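Local coordinates for biofilm-surface layer protein A (Bacillus subtilis, PDB 4BHU) that polymerizes with itself into a mechanically resistant, water-repellent layer that coats the surface of biofilms and is required for their complex colony architecture, at residues A10-A15 / A121-A126. The protein carries 1 engineered substitution. Residues are numbered along the deposited sequence; the frame is centred on the assembly and turned at random.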
ATOM      1  N   ALA I  10     -34.289  -2.603 -29.544  1.00 41.99           N
ATOM      2  CA  ALA I  10     -34.706  -3.942 -29.930  1.00 41.01           C
ATOM      3  C   ALA I  10     -34.872  -3.974 -31.439  1.00 38.31           C
ATOM      4  O   ALA I  10     -35.683  -3.250 -31.994  1.00 41.30           O
ATOM      5  CB  ALA I  10     -36.016  -4.302 -29.234  1.00 38.29           C
ATOM      6  N   THR I  11     -34.093  -4.807 -32.107  0.64 38.28           N
ATOM      7  CA  THR I  11     -34.130  -4.839 -33.555  0.64 41.26           C
ATOM      8  C   THR I  11     -33.993  -6.255 -34.091  0.64 40.51           C
ATOM      9  O   THR I  11     -33.186  -7.045 -33.608  0.64 39.95           O
ATOM     10  CB  THR I  11     -33.007  -3.965 -34.156  0.64 42.93           C
ATOM     11  OG1 THR I  11     -33.216  -2.593 -33.786  0.64 41.78           O
ATOM     12  CG2 THR I  11     -32.978  -4.086 -35.675  0.64 41.77           C
ATOM     13  N   ILE I  12     -34.790  -6.564 -35.108  1.00 43.01           N
ATOM     14  CA  ILE I  12     -34.638  -7.802 -35.850  1.00 41.01           C
ATOM     15  C   ILE I  12     -33.581  -7.550 -36.913  1.00 42.16           C
ATOM     16  O   ILE I  12     -33.772  -6.707 -37.780  1.00 47.46           O
ATOM     17  CB  ILE I  12     -35.965  -8.227 -36.523  1.00 50.14           C
ATOM     18  CG1 ILE I  12     -37.070  -8.402 -35.470  1.00 43.68           C
ATOM     19  CG2 ILE I  12     -35.751  -9.494 -37.332  1.00 44.25           C
ATOM     20  CD1 ILE I  12     -38.489  -8.632 -36.068  1.00 49.24           C
ATOM     21  N   THR I  13     -32.475  -8.283 -36.853  1.00 42.90           N
ATOM     22  CA  THR I  13     -31.317  -7.986 -37.691  1.00 49.91           C
ATOM     23  C   THR I  13     -31.079  -8.987 -38.812  1.00 50.84           C
ATOM     24  O   THR I  13     -30.260  -8.736 -39.697  1.00 50.86           O
ATOM     25  CB  THR I  13     -30.031  -7.923 -36.847  1.00 47.95           C
ATOM     26  OG1 THR I  13     -29.785  -9.204 -36.263  1.00 46.68           O
ATOM     27  CG2 THR I  13     -30.157  -6.866 -35.747  1.00 44.90           C
ATOM     28  N   GLY I  14     -31.778 -10.117 -38.778  1.00 46.90           N
ATOM     29  CA  GLY I  14     -31.633 -11.125 -39.816  1.00 50.13           C
ATOM     30  C   GLY I  14     -32.415 -10.770 -41.073  1.00 50.92           C
ATOM     31  O   GLY I  14     -33.129  -9.765 -41.117  1.00 47.11           O
ATOM     32  N   ALA I  15     -32.282 -11.608 -42.097  1.00 55.09           N
ATOM     33  CA  ALA I  15     -32.991 -11.412 -43.362  1.00 58.64           C
ATOM     34  C   ALA I  15     -34.485 -11.122 -43.172  1.00 58.32           C
ATOM     35  O   ALA I  15     -35.019 -10.161 -43.729  1.00 55.52           O
ATOM     36  CB  ALA I  15     -32.813 -12.642 -44.248  1.00 56.71           C
ATOM     37  N   ALA I 121     -38.157  -1.740 -25.349  1.00 43.45           N
ATOM     38  CA  ALA I 121     -38.201  -1.540 -26.784  1.00 37.88           C
ATOM     39  C   ALA I 121     -38.941  -2.723 -27.399  1.00 42.83           C
ATOM     40  O   ALA I 121     -38.885  -3.830 -26.866  1.00 43.03           O
ATOM     41  CB  ALA I 121     -36.811  -1.424 -27.362  1.00 41.13           C
ATOM     42  N   SER I 122     -39.624  -2.481 -28.518  1.00 44.80           N
ATOM     43  CA  SER I 122     -40.481  -3.496 -29.144  1.00 46.91           C
ATOM     44  C   SER I 122     -40.033  -3.818 -30.549  1.00 42.76           C
ATOM     45  O   SER I 122     -39.375  -3.001 -31.192  1.00 46.48           O
ATOM     46  CB  SER I 122     -41.927  -2.997 -29.198  1.00 45.64           C
ATOM     47  OG  SER I 122     -42.506  -2.999 -27.910  1.00 51.46           O
ATOM     48  N   ILE I 123     -40.380  -5.013 -31.017  1.00 41.79           N
ATOM     49  CA  ILE I 123     -40.246  -5.367 -32.432  1.00 46.52           C
ATOM     50  C   ILE I 123     -41.598  -5.820 -33.027  1.00 48.19           C
ATOM     51  O   ILE I 123     -42.471  -6.330 -32.317  1.00 44.53           O
ATOM     52  CB  ILE I 123     -39.217  -6.496 -32.681  1.00 43.21           C
ATOM     53  CG1 ILE I 123     -39.575  -7.731 -31.863  1.00 40.98           C
ATOM     54  CG2 ILE I 123     -37.800  -6.023 -32.383  1.00 45.06           C
ATOM     55  CD1 ILE I 123     -38.680  -8.924 -32.137  1.00 40.78           C
ATOM     56  N   ASP I 124     -41.753  -5.618 -34.334  1.00 48.55           N
ATOM     57  CA  ASP I 124     -42.933  -6.073 -35.063  1.00 47.61           C
ATOM     58  C   ASP I 124     -42.584  -7.349 -35.824  1.00 42.03           C
ATOM     59  O   ASP I 124     -41.695  -7.342 -36.677  1.00 43.26           O
ATOM     60  CB  ASP I 124     -43.380  -5.004 -36.071  1.00 46.00           C
ATOM     61  CG  ASP I 124     -43.930  -3.755 -35.411  1.00 51.15           C
ATOM     62  OD1 ASP I 124     -44.578  -3.859 -34.353  1.00 51.93           O
ATOM     63  OD2 ASP I 124     -43.712  -2.652 -35.960  1.00 63.16           O
ATOM     64  N   VAL I 125     -43.261  -8.453 -35.514  1.00 49.71           N
ATOM     65  CA  VAL I 125     -43.100  -9.674 -36.304  1.00 41.07           C
ATOM     66  C   VAL I 125     -44.218  -9.722 -37.354  1.00 45.56           C
ATOM     67  O   VAL I 125     -45.399  -9.660 -37.014  1.00 41.28           O
ATOM     68  CB  VAL I 125     -43.149 -10.934 -35.433  1.00 42.20           C
ATOM     69  CG1 VAL I 125     -43.116 -12.191 -36.313  1.00 43.32           C
ATOM     70  CG2 VAL I 125     -41.975 -10.946 -34.453  1.00 40.01           C
ATOM     71  N   ALA I 126     -43.852  -9.823 -38.627  1.00 48.51           N
ATOM     72  CA  ALA I 126     -44.836  -9.645 -39.695  1.00 55.23           C
ATOM     73  C   ALA I 126     -45.649 -10.910 -39.990  1.00 52.99           C
ATOM     74  O   ALA I 126     -45.099 -12.009 -40.031  1.00 46.15           O
ATOM     75  CB  ALA I 126     -44.151  -9.156 -40.958  1.00 51.37           C
TER
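With chi1 at -58°, I12 sets CG1 anti to its own carbonyl carbon and sends an extended chain across to strand 121-125; I123 takes chi1 of +56°, which lodges CG1 between its backbone N and carbonyl carbon and puts CG2 anti to the carbonyl carbon. The two side chains cross at about a right angle. CG1 of I12 lies 3.7 Å from CD1 of I123, and the end of the I12 chain goes further, its CD1 resting 3.5 Å from the carbonyl O of D124 and more loosely near CG2 of V125. The CG2 branch of I123 turns to A10 on the partner strand, coming within 3.5 Å of A10 O and also meeting A10 CB. The long arm of I12 suits a buried place where it must reach from I123 to D124 and V125, while the two branches of I123 divide between I12 and A10. Beyond I123, away from I12, A10 and A121 form the closer of the two CA pairs, 5.3 Å apart; both incline their CB toward the partner strand, and the two methyls, small enough for this spacing, meet side by side, 3.5 Å apart. T11 and S122 turn their side chains away from the partner strand, as befits polar residues, and S122 OG is hydrogen-bonded to T103. No hydrogen bond joins the two segments, although their strands run nearly parallel, 21° apart. Each bonds instead within its own sheet, T11 to E26 on one side, I123 to Y102 on the other, while F104 packs against both A10 and I123. The contact thus closes one margin of a beta sandwich, edge strand against edge strand of two antiparallel sheets joined through apolar side chains, consistent with the immunoglobulin-like E-set fold of the BslA family.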